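Local coordinates for protein Abbfa_003403 (Acinetobacter baumannii, PDB 4ZXH) that probably assembles a peptide product as a four-domain nonribosomal peptide synthetase, with condensation, adenylation, phosphopantetheine-bearing carrier and thioesterase domains, at residues I58-A63 with K164-V169; H66-L71 with L159-K164; T115-D120 with L126-C131. One frame throughout, in Å; residues are numbered along the deposited sequence.

Interaction 1: residues I58-A63 with K164-V169; sequences IEILEA and KRFGLV. With PX4 (1,2-dimyristoyl-sn-glycero-3-phosphocholine), chain C.
Ile60 and Phe166 meet with the methyl CD1 set over the middle of the phenyl ring. CD1 lies 3.5 Å from the ring centroid of Phe166 and only 11° off the ring normal, a CH-pi contact made squarely on the face. In the branched isoleucine, CG1 stands beside its own backbone N, anti to the carbonyl carbon (chi1 -71°), and carries CD1 out over the ring, while CG2 lies between CE2 of the Phe166 ring (3.9 Å) and CD of Arg165 (4.0 Å). The opposite face of Phe166 is taken by the bound 1,2-dimyristoyl-sn-glycero-3-phosphocholine, whose acyl carbon C28 packs 3.7 Å from CZ, nearer the rim than the centre. The ring is thus a flat spacer between a helix side chain and a lipid tail.

Residues 58-63 lie within helix 56-67 of the condensation domain, while 164-169 carry the chain off the C-terminal end of helix 152-165. There the chain leaves helical geometry at Gly167 through a Schellman motif: phi is positive, and Gly167 N bonds back to Lys164 O. Phe166, just ahead of this turn, still reaches the first helix with the end of its side chain. Leu387 of strand 387-391 also touches Phe166.

Arg165 slides past Ile60 in the opposite direction, its chain extended from CG to NE, and brings NH1 to 3.7 Å from CB of Ala63, which approaches the guanidinium obliquely. The charge itself is met by carboxylates: NE forms a salt bridge with Asp161, NH2 another with Asp67. The next residue after Ile60, Leu61, points away from the 164-169 segment and lays CD1 3.6 Å from C18 of the lipid's other chain, while Ile58 brings CD1 near the ester carbonyl oxygen O6.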
# COMPACT_ATOMS: atom_id res chain seq x y z
N ILE A 58 23.78 10.89 41.97
CA ILE A 58 23.63 9.47 42.28
C ILE A 58 22.72 9.24 43.50
O ILE A 58 21.82 8.40 43.45
CB ILE A 58 25.00 8.79 42.54
CG1 ILE A 58 25.94 8.93 41.34
CG2 ILE A 58 24.81 7.31 42.83
CD1 ILE A 58 25.54 8.08 40.16
N GLU A 59 22.95 9.98 44.59
CA GLU A 59 22.11 9.83 45.79
C GLU A 59 20.62 10.06 45.50
O GLU A 59 19.76 9.34 46.01
CB GLU A 59 22.55 10.79 46.91
CG GLU A 59 23.99 10.68 47.33
CD GLU A 59 24.32 11.61 48.51
OE1 GLU A 59 23.40 12.32 48.98
OE2 GLU A 59 25.49 11.62 48.95
N ILE A 60 20.33 11.08 44.69
CA ILE A 60 18.96 11.46 44.41
C ILE A 60 18.33 10.45 43.44
O ILE A 60 17.19 10.03 43.63
CB ILE A 60 18.89 12.89 43.83
CG1 ILE A 60 19.22 13.90 44.93
CG2 ILE A 60 17.52 13.17 43.23
CD1 ILE A 60 19.65 15.25 44.40
N LEU A 61 19.08 10.07 42.41
CA LEU A 61 18.70 8.98 41.52
C LEU A 61 18.23 7.74 42.29
O LEU A 61 17.14 7.22 42.05
CB LEU A 61 19.87 8.59 40.61
CG LEU A 61 19.59 7.36 39.74
CD1 LEU A 61 18.44 7.64 38.82
CD2 LEU A 61 20.81 6.93 38.95
N GLU A 62 19.06 7.26 43.22
CA GLU A 62 18.74 6.08 44.01
C GLU A 62 17.50 6.26 44.86
O GLU A 62 16.75 5.30 45.09
CB GLU A 62 19.93 5.70 44.90
CG GLU A 62 20.98 4.86 44.19
CD GLU A 62 22.21 4.58 45.05
OE1 GLU A 62 22.40 5.26 46.09
OE2 GLU A 62 22.99 3.68 44.70
N ALA A 63 17.27 7.48 45.32
CA ALA A 63 16.12 7.78 46.19
C ALA A 63 14.83 7.81 45.38
O ALA A 63 13.78 7.34 45.84
CB ALA A 63 16.32 9.10 46.90
N LYS A 164 12.92 19.81 43.08
CA LYS A 164 12.90 20.17 44.49
C LYS A 164 14.02 19.45 45.23
O LYS A 164 14.72 20.05 46.06
CB LYS A 164 11.55 19.83 45.13
CG LYS A 164 11.50 20.17 46.62
CD LYS A 164 10.19 19.75 47.26
CE LYS A 164 9.94 18.24 47.09
NZ LYS A 164 8.63 17.80 47.67
N ARG A 165 14.20 18.18 44.93
CA ARG A 165 15.24 17.40 45.58
C ARG A 165 16.60 18.01 45.29
O ARG A 165 17.50 17.95 46.13
CB ARG A 165 15.20 15.95 45.13
CG ARG A 165 13.95 15.20 45.54
CD ARG A 165 13.98 13.83 44.91
NE ARG A 165 12.73 13.10 45.05
CZ ARG A 165 12.59 12.01 45.81
NH1 ARG A 165 13.62 11.54 46.49
NH2 ARG A 165 11.41 11.39 45.88
N PHE A 166 16.73 18.63 44.13
CA PHE A 166 17.98 19.28 43.74
C PHE A 166 18.12 20.72 44.22
O PHE A 166 19.18 21.32 44.04
CB PHE A 166 18.15 19.26 42.22
CG PHE A 166 18.81 18.01 41.72
CD1 PHE A 166 20.18 17.85 41.84
CD2 PHE A 166 18.07 17.01 41.12
CE1 PHE A 166 20.80 16.71 41.38
CE2 PHE A 166 18.68 15.87 40.67
CZ PHE A 166 20.04 15.72 40.79
N GLY A 167 17.07 21.27 44.83
CA GLY A 167 17.10 22.64 45.31
C GLY A 167 16.76 23.73 44.30
O GLY A 167 17.15 24.88 44.49
N LEU A 168 16.02 23.39 43.25
CA LEU A 168 15.66 24.35 42.20
C LEU A 168 14.30 25.04 42.39
O LEU A 168 14.11 26.16 41.94
CB LEU A 168 15.69 23.65 40.84
CG LEU A 168 17.09 23.22 40.43
CD1 LEU A 168 17.03 22.33 39.22
CD2 LEU A 168 17.91 24.45 40.13
N VAL A 169 13.36 24.37 43.05
CA VAL A 169 12.07 24.99 43.34
C VAL A 169 11.80 24.75 44.81
O VAL A 169 12.39 23.84 45.41
CB VAL A 169 10.90 24.41 42.48
CG1 VAL A 169 11.11 24.72 41.02
CG2 VAL A 169 10.75 22.92 42.70
O1 PX4 C . 31.81 11.62 36.95
O2 PX4 C . 32.50 13.96 36.03
P1 PX4 C . 31.76 13.13 37.05
O3 PX4 C . 32.18 13.62 38.53
C1 PX4 C . 33.12 12.93 39.37
C2 PX4 C . 33.45 13.84 40.56
N1 PX4 C . 34.22 13.15 41.61
C3 PX4 C . 35.21 12.23 41.03
C4 PX4 C . 34.93 14.16 42.42
C5 PX4 C . 33.31 12.41 42.50
O4 PX4 C . 30.21 13.60 37.06
C6 PX4 C . 29.66 14.56 36.15
C7 PX4 C . 28.18 14.23 35.95
C8 PX4 C . 28.10 12.71 36.07
O5 PX4 C . 26.76 12.27 35.89
C9 PX4 C . 26.24 11.11 36.61
O6 PX4 C . 26.89 10.60 37.51
C10 PX4 C . 24.88 10.56 36.26
C11 PX4 C . 23.84 10.97 37.29
C12 PX4 C . 22.71 11.72 36.59
C13 PX4 C . 21.38 11.36 37.25
C14 PX4 C . 20.67 12.61 37.73
C15 PX4 C . 19.59 12.21 38.71
C16 PX4 C . 18.24 12.70 38.23
C17 PX4 C . 17.12 12.08 39.05
C18 PX4 C . 16.67 10.76 38.42
C19 PX4 C . 15.33 10.91 37.71
C20 PX4 C . 15.17 9.79 36.68
C21 PX4 C . 13.79 9.85 36.03
C22 PX4 C . 13.78 9.29 34.61
O7 PX4 C . 27.36 14.86 36.95
C23 PX4 C . 26.18 15.53 36.39
O8 PX4 C . 26.26 15.92 35.24
C24 PX4 C . 24.90 15.72 37.20
C25 PX4 C . 23.76 16.47 36.51
C26 PX4 C . 22.45 16.45 37.31
C27 PX4 C . 21.26 17.11 36.58
C28 PX4 C . 19.96 17.15 37.38
C29 PX4 C . 18.79 17.81 36.64
C30 PX4 C . 17.50 17.91 37.48
C31 PX4 C . 16.17 17.83 36.70
C32 PX4 C . 15.83 16.38 36.32
C33 PX4 C . 14.36 16.08 36.00
C34 PX4 C . 14.21 14.79 35.19
C35 PX4 C . 12.92 14.00 35.40
C36 PX4 C . 12.12 13.85 34.11

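Interaction 2: residues H66-L71 with L159-K164; sequences HDYPLL and LRDVSK. With PX4 (1,2-dimyristoyl-sn-glycero-3-phosphocholine), chain C.
Tyr68 and Asp161 carry this contact between them, joined by a single hydrogen bond: the phenol OH donates to OD2 of Asp161 at 2.7 Å. The two side chains come from opposite directions. Seen from the tyrosine, OD2 lies in the plane of the ring, at its edge; seen from the aspartate, the hydroxyl stands well above the carboxylate plane, 65° out of it. Ring and carboxylate planes are steeply turned, 70° apart. Asp161 points toward the tyrosine, and chi1 of -165°, with CG opposite the backbone N, carries the carboxylate up to the phenol. Both residues are buried, and OD2 is also salt-bridged to NE of Arg165, so one oxygen serves a hydroxyl and a cation; this pairing would be expected to favour the charged carboxylate. CB of Asp67 rests over one face of the Tyr68 ring.

On the lipid-facing side of helix 152-165, Val162 CG1 touches lipid carbon C17 at 3.7 Å, and Leu159 CD1 comes 3.5 Å from C33. The arrangement is a buried polar tie between the residue just after helix 56-67 and helix 152-165, beside the phospholipid-binding pocket of the condensation domain.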
# COMPACT_ATOMS: atom_id res chain seq x y z
N HIS A 66 13.73 4.26 44.19
CA HIS A 66 13.18 3.55 45.34
C HIS A 66 11.76 4.00 45.69
O HIS A 66 10.92 3.18 46.05
CB HIS A 66 14.09 3.73 46.56
CG HIS A 66 13.57 3.10 47.81
ND1 HIS A 66 12.67 3.74 48.64
CD2 HIS A 66 13.82 1.90 48.38
CE1 HIS A 66 12.39 2.95 49.67
NE2 HIS A 66 13.07 1.83 49.53
N ASP A 67 11.51 5.30 45.58
CA ASP A 67 10.23 5.88 45.98
C ASP A 67 9.10 5.70 44.96
O ASP A 67 7.93 5.75 45.33
CB ASP A 67 10.41 7.37 46.28
CG ASP A 67 11.13 7.64 47.59
OD1 ASP A 67 11.32 6.70 48.39
OD2 ASP A 67 11.50 8.81 47.82
N TYR A 68 9.46 5.51 43.69
CA TYR A 68 8.47 5.40 42.62
C TYR A 68 8.62 4.07 41.87
O TYR A 68 9.40 3.96 40.92
CB TYR A 68 8.59 6.58 41.65
CG TYR A 68 8.52 7.92 42.36
CD1 TYR A 68 7.55 8.17 43.33
CD2 TYR A 68 9.45 8.93 42.08
CE1 TYR A 68 7.48 9.39 44.00
CE2 TYR A 68 9.40 10.15 42.75
CZ TYR A 68 8.42 10.38 43.71
OH TYR A 68 8.38 11.60 44.36
N PRO A 69 7.86 3.04 42.31
CA PRO A 69 7.94 1.69 41.75
C PRO A 69 7.75 1.63 40.24
O PRO A 69 8.28 0.73 39.60
CB PRO A 69 6.82 0.95 42.47
CG PRO A 69 6.69 1.68 43.78
CD PRO A 69 6.93 3.12 43.45
N LEU A 70 7.03 2.59 39.67
CA LEU A 70 6.83 2.65 38.23
C LEU A 70 8.15 2.60 37.49
O LEU A 70 8.28 1.93 36.48
CB LEU A 70 6.06 3.92 37.83
CG LEU A 70 5.66 4.08 36.37
CD1 LEU A 70 4.78 2.95 35.91
CD2 LEU A 70 4.90 5.35 36.20
N LEU A 71 9.15 3.28 38.04
CA LEU A 71 10.46 3.36 37.43
C LEU A 71 11.21 2.03 37.39
O LEU A 71 12.27 1.94 36.76
CB LEU A 71 11.31 4.41 38.17
CG LEU A 71 10.90 5.87 37.93
CD1 LEU A 71 11.80 6.82 38.67
CD2 LEU A 71 10.92 6.20 36.45
N LEU A 159 9.50 15.77 37.02
CA LEU A 159 10.37 16.93 36.85
C LEU A 159 10.31 17.89 38.05
O LEU A 159 11.33 18.36 38.55
CB LEU A 159 10.01 17.68 35.58
CG LEU A 159 10.72 19.00 35.33
CD1 LEU A 159 12.23 18.80 35.42
CD2 LEU A 159 10.33 19.53 33.96
N ARG A 160 9.10 18.18 38.50
CA ARG A 160 8.97 19.13 39.57
C ARG A 160 9.55 18.53 40.85
O ARG A 160 10.35 19.16 41.53
CB ARG A 160 7.52 19.55 39.78
CG ARG A 160 7.41 20.66 40.82
CD ARG A 160 6.06 21.33 40.93
NE ARG A 160 6.30 22.57 41.65
CZ ARG A 160 6.59 23.73 41.06
NH1 ARG A 160 6.64 23.81 39.72
NH2 ARG A 160 6.84 24.81 41.80
N ASP A 161 9.16 17.30 41.15
CA ASP A 161 9.69 16.61 42.32
C ASP A 161 11.22 16.54 42.33
O ASP A 161 11.85 16.87 43.33
CB ASP A 161 9.12 15.20 42.39
CG ASP A 161 9.32 14.56 43.75
OD1 ASP A 161 8.65 14.99 44.72
OD2 ASP A 161 10.14 13.62 43.82
N VAL A 162 11.83 16.12 41.22
CA VAL A 162 13.27 15.95 41.21
C VAL A 162 13.99 17.30 41.31
O VAL A 162 15.05 17.41 41.93
CB VAL A 162 13.72 15.18 39.97
CG1 VAL A 162 15.24 15.11 39.90
CG2 VAL A 162 13.15 13.79 40.02
N SER A 163 13.39 18.33 40.73
CA SER A 163 13.92 19.67 40.86
C SER A 163 13.95 20.16 42.32
O SER A 163 14.87 20.85 42.73
CB SER A 163 13.10 20.63 40.00
OG SER A 163 13.40 20.45 38.63
N LYS A 164 12.92 19.81 43.08
CA LYS A 164 12.90 20.17 44.49
C LYS A 164 14.02 19.45 45.23
O LYS A 164 14.72 20.05 46.06
CB LYS A 164 11.55 19.83 45.13
CG LYS A 164 11.50 20.17 46.62
CD LYS A 164 10.19 19.75 47.26
CE LYS A 164 9.94 18.24 47.09
NZ LYS A 164 8.63 17.80 47.67
O1 PX4 C . 31.81 11.62 36.95
O2 PX4 C . 32.50 13.96 36.03
P1 PX4 C . 31.76 13.13 37.05
O3 PX4 C . 32.18 13.62 38.53
C1 PX4 C . 33.12 12.93 39.37
C2 PX4 C . 33.45 13.84 40.56
N1 PX4 C . 34.22 13.15 41.61
C3 PX4 C . 35.21 12.23 41.03
C4 PX4 C . 34.93 14.16 42.42
C5 PX4 C . 33.31 12.41 42.50
O4 PX4 C . 30.21 13.60 37.06
C6 PX4 C . 29.66 14.56 36.15
C7 PX4 C . 28.18 14.23 35.95
C8 PX4 C . 28.10 12.71 36.07
O5 PX4 C . 26.76 12.27 35.89
C9 PX4 C . 26.24 11.11 36.61
O6 PX4 C . 26.89 10.60 37.51
C10 PX4 C . 24.88 10.56 36.26
C11 PX4 C . 23.84 10.97 37.29
C12 PX4 C . 22.71 11.72 36.59
C13 PX4 C . 21.38 11.36 37.25
C14 PX4 C . 20.67 12.61 37.73
C15 PX4 C . 19.59 12.21 38.71
C16 PX4 C . 18.24 12.70 38.23
C17 PX4 C . 17.12 12.08 39.05
C18 PX4 C . 16.67 10.76 38.42
C19 PX4 C . 15.33 10.91 37.71
C20 PX4 C . 15.17 9.79 36.68
C21 PX4 C . 13.79 9.85 36.03
C22 PX4 C . 13.78 9.29 34.61
O7 PX4 C . 27.36 14.86 36.95
C23 PX4 C . 26.18 15.53 36.39
O8 PX4 C . 26.26 15.92 35.24
C24 PX4 C . 24.90 15.72 37.20
C25 PX4 C . 23.76 16.47 36.51
C26 PX4 C . 22.45 16.45 37.31
C27 PX4 C . 21.26 17.11 36.58
C28 PX4 C . 19.96 17.15 37.38
C29 PX4 C . 18.79 17.81 36.64
C30 PX4 C . 17.50 17.91 37.48
C31 PX4 C . 16.17 17.83 36.70
C32 PX4 C . 15.83 16.38 36.32
C33 PX4 C . 14.36 16.08 36.00
C34 PX4 C . 14.21 14.79 35.19
C35 PX4 C . 12.92 14.00 35.40
C36 PX4 C . 12.12 13.85 34.11

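Interaction 3: residues T115-D120 with L126-C131; sequences TKQPFD and LWRIHC
Arg128 grips the backbone carbonyl of Gln117 end-on with both terminal nitrogens, NH2 to O at 3.0 Å and NH1 to the same O at 3.2 Å. The oxygen lies in the guanidinium plane, but the nitrogens reach it from one face of the carbonyl: NH2 tilted 33° from its plane, NH1 well above it. Asn40 ND2 is a further donor to Gln117 O and also bonds to Thr115 O. The third guanidinium nitrogen is used within the strand, NE donating to NE2 of His130 at 3.0 Å. A bend at chi3 (-60°) folds the Arg128 chain to set its flat end among these partners.

Phe119 closes one face of the guanidinium. The two planes are only 13° from parallel, with centres 4.4 Å apart, giving an off-centre cation-pi stack in which NH1 lies over the ring centre. OE1 of Gln117 sits over the opposite face, nearer the rim, and meets the His130 ring at its edge, 3.6 Å from CE1. Thr115 OG1 bonds back to Val111 O. The whole is a loop following helix 104-115, pinned by an arginine of strand 127-135 against the mixed sheet of the condensation domain.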
# COMPACT_ATOMS: atom_id res chain seq x y z
N THR A 115 18.97 9.66 21.71
CA THR A 115 17.69 9.48 22.39
C THR A 115 16.67 8.69 21.55
O THR A 115 15.69 8.22 22.09
CB THR A 115 17.05 10.84 22.79
OG1 THR A 115 16.72 11.60 21.62
CG2 THR A 115 18.00 11.65 23.68
N LYS A 116 16.91 8.55 20.25
CA LYS A 116 16.04 7.73 19.39
C LYS A 116 16.38 6.24 19.39
O LYS A 116 15.76 5.46 18.66
CB LYS A 116 16.06 8.25 17.95
CG LYS A 116 15.00 9.28 17.71
CD LYS A 116 15.26 10.16 16.50
CE LYS A 116 14.39 11.42 16.65
NZ LYS A 116 14.54 12.37 15.51
N GLN A 117 17.38 5.83 20.16
CA GLN A 117 17.69 4.41 20.24
C GLN A 117 16.47 3.77 20.86
O GLN A 117 15.85 4.34 21.76
CB GLN A 117 18.97 4.15 21.04
CG GLN A 117 20.24 4.54 20.28
CD GLN A 117 21.42 5.01 21.17
OE1 GLN A 117 21.30 5.17 22.39
NE2 GLN A 117 22.55 5.25 20.53
N PRO A 118 16.05 2.64 20.32
CA PRO A 118 14.74 2.10 20.65
C PRO A 118 14.76 1.35 21.96
O PRO A 118 15.84 0.92 22.35
CB PRO A 118 14.45 1.14 19.47
CG PRO A 118 15.78 0.68 19.04
CD PRO A 118 16.72 1.87 19.26
N PHE A 119 13.61 1.19 22.61
CA PHE A 119 13.52 0.38 23.82
C PHE A 119 12.97 -1.01 23.51
O PHE A 119 12.18 -1.18 22.60
CB PHE A 119 12.59 1.05 24.85
CG PHE A 119 13.14 2.31 25.46
CD1 PHE A 119 13.80 2.27 26.69
CD2 PHE A 119 12.97 3.54 24.84
CE1 PHE A 119 14.29 3.42 27.26
CE2 PHE A 119 13.45 4.70 25.41
CZ PHE A 119 14.12 4.64 26.62
N ASP A 120 13.40 -2.00 24.29
CA ASP A 120 12.73 -3.29 24.37
C ASP A 120 11.86 -3.26 25.62
O ASP A 120 12.37 -3.31 26.75
CB ASP A 120 13.76 -4.41 24.44
CG ASP A 120 13.12 -5.81 24.43
OD1 ASP A 120 11.90 -5.96 24.69
OD2 ASP A 120 13.87 -6.76 24.13
N LEU A 126 12.70 1.03 31.39
CA LEU A 126 12.09 1.61 30.18
C LEU A 126 12.34 3.12 30.12
O LEU A 126 11.51 3.89 29.63
CB LEU A 126 10.59 1.35 30.12
CG LEU A 126 10.08 -0.08 30.30
CD1 LEU A 126 8.75 -0.22 29.63
CD2 LEU A 126 11.04 -1.14 29.82
N TRP A 127 13.50 3.53 30.62
CA TRP A 127 13.92 4.91 30.56
C TRP A 127 15.44 4.96 30.58
O TRP A 127 16.08 3.99 30.99
CB TRP A 127 13.32 5.69 31.73
CG TRP A 127 13.55 5.05 33.06
CD1 TRP A 127 12.81 4.05 33.62
CD2 TRP A 127 14.57 5.37 34.00
NE1 TRP A 127 13.32 3.71 34.86
CE2 TRP A 127 14.40 4.52 35.12
CE3 TRP A 127 15.62 6.30 34.02
CZ2 TRP A 127 15.24 4.57 36.24
CZ3 TRP A 127 16.45 6.35 35.15
CH2 TRP A 127 16.26 5.49 36.23
N ARG A 128 16.01 6.06 30.09
CA ARG A 128 17.46 6.25 30.02
C ARG A 128 17.82 7.70 30.32
O ARG A 128 17.01 8.61 30.12
CB ARG A 128 18.01 5.92 28.65
CG ARG A 128 17.69 4.55 28.15
CD ARG A 128 18.54 4.30 26.93
NE ARG A 128 18.30 5.26 25.85
CZ ARG A 128 17.55 4.98 24.79
NH1 ARG A 128 16.98 3.79 24.68
NH2 ARG A 128 17.39 5.88 23.82
N ILE A 129 19.05 7.90 30.76
CA ILE A 129 19.60 9.22 30.92
C ILE A 129 20.86 9.33 30.08
O ILE A 129 21.76 8.51 30.23
CB ILE A 129 19.94 9.53 32.38
CG1 ILE A 129 18.68 9.44 33.24
CG2 ILE A 129 20.59 10.90 32.49
CD1 ILE A 129 18.97 9.32 34.71
N HIS A 130 20.91 10.33 29.20
CA HIS A 130 22.08 10.52 28.35
C HIS A 130 22.82 11.78 28.78
O HIS A 130 22.24 12.86 28.74
CB HIS A 130 21.67 10.64 26.88
CG HIS A 130 21.13 9.38 26.27
ND1 HIS A 130 21.93 8.49 25.58
CD2 HIS A 130 19.87 8.89 26.20
CE1 HIS A 130 21.19 7.49 25.14
NE2 HIS A 130 19.93 7.71 25.50
N CYS A 131 24.08 11.66 29.18
CA CYS A 131 24.85 12.83 29.64
C CYS A 131 26.01 13.19 28.73
O CYS A 131 26.67 12.32 28.18
CB CYS A 131 25.40 12.61 31.04
SG CYS A 131 24.17 12.04 32.19

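Overall arrangement
All three contacts lie within the condensation domain and are nested along the chain: interaction 3 falls inside the loop closed by interaction 2, which in turn falls inside that of interaction 1. Interactions 1 and 2, with centres about 9 Å apart, join the same two helices, and the salt bridge from Arg165 NH2 to Asp67 OD2 (3.2 Å) links them directly. Interaction 3 is centred about 21 Å from interaction 1 and about 18 Å from interaction 2. Its Trp127 bridges to both, NE1 bonding to Leu71 O at 2.8 Å and CH2 packing on Leu61 CD1. Trp127 also touches the phospholipid, as do Leu61 and Phe166 of interaction 1 and Leu159 and Val162 of interaction 2.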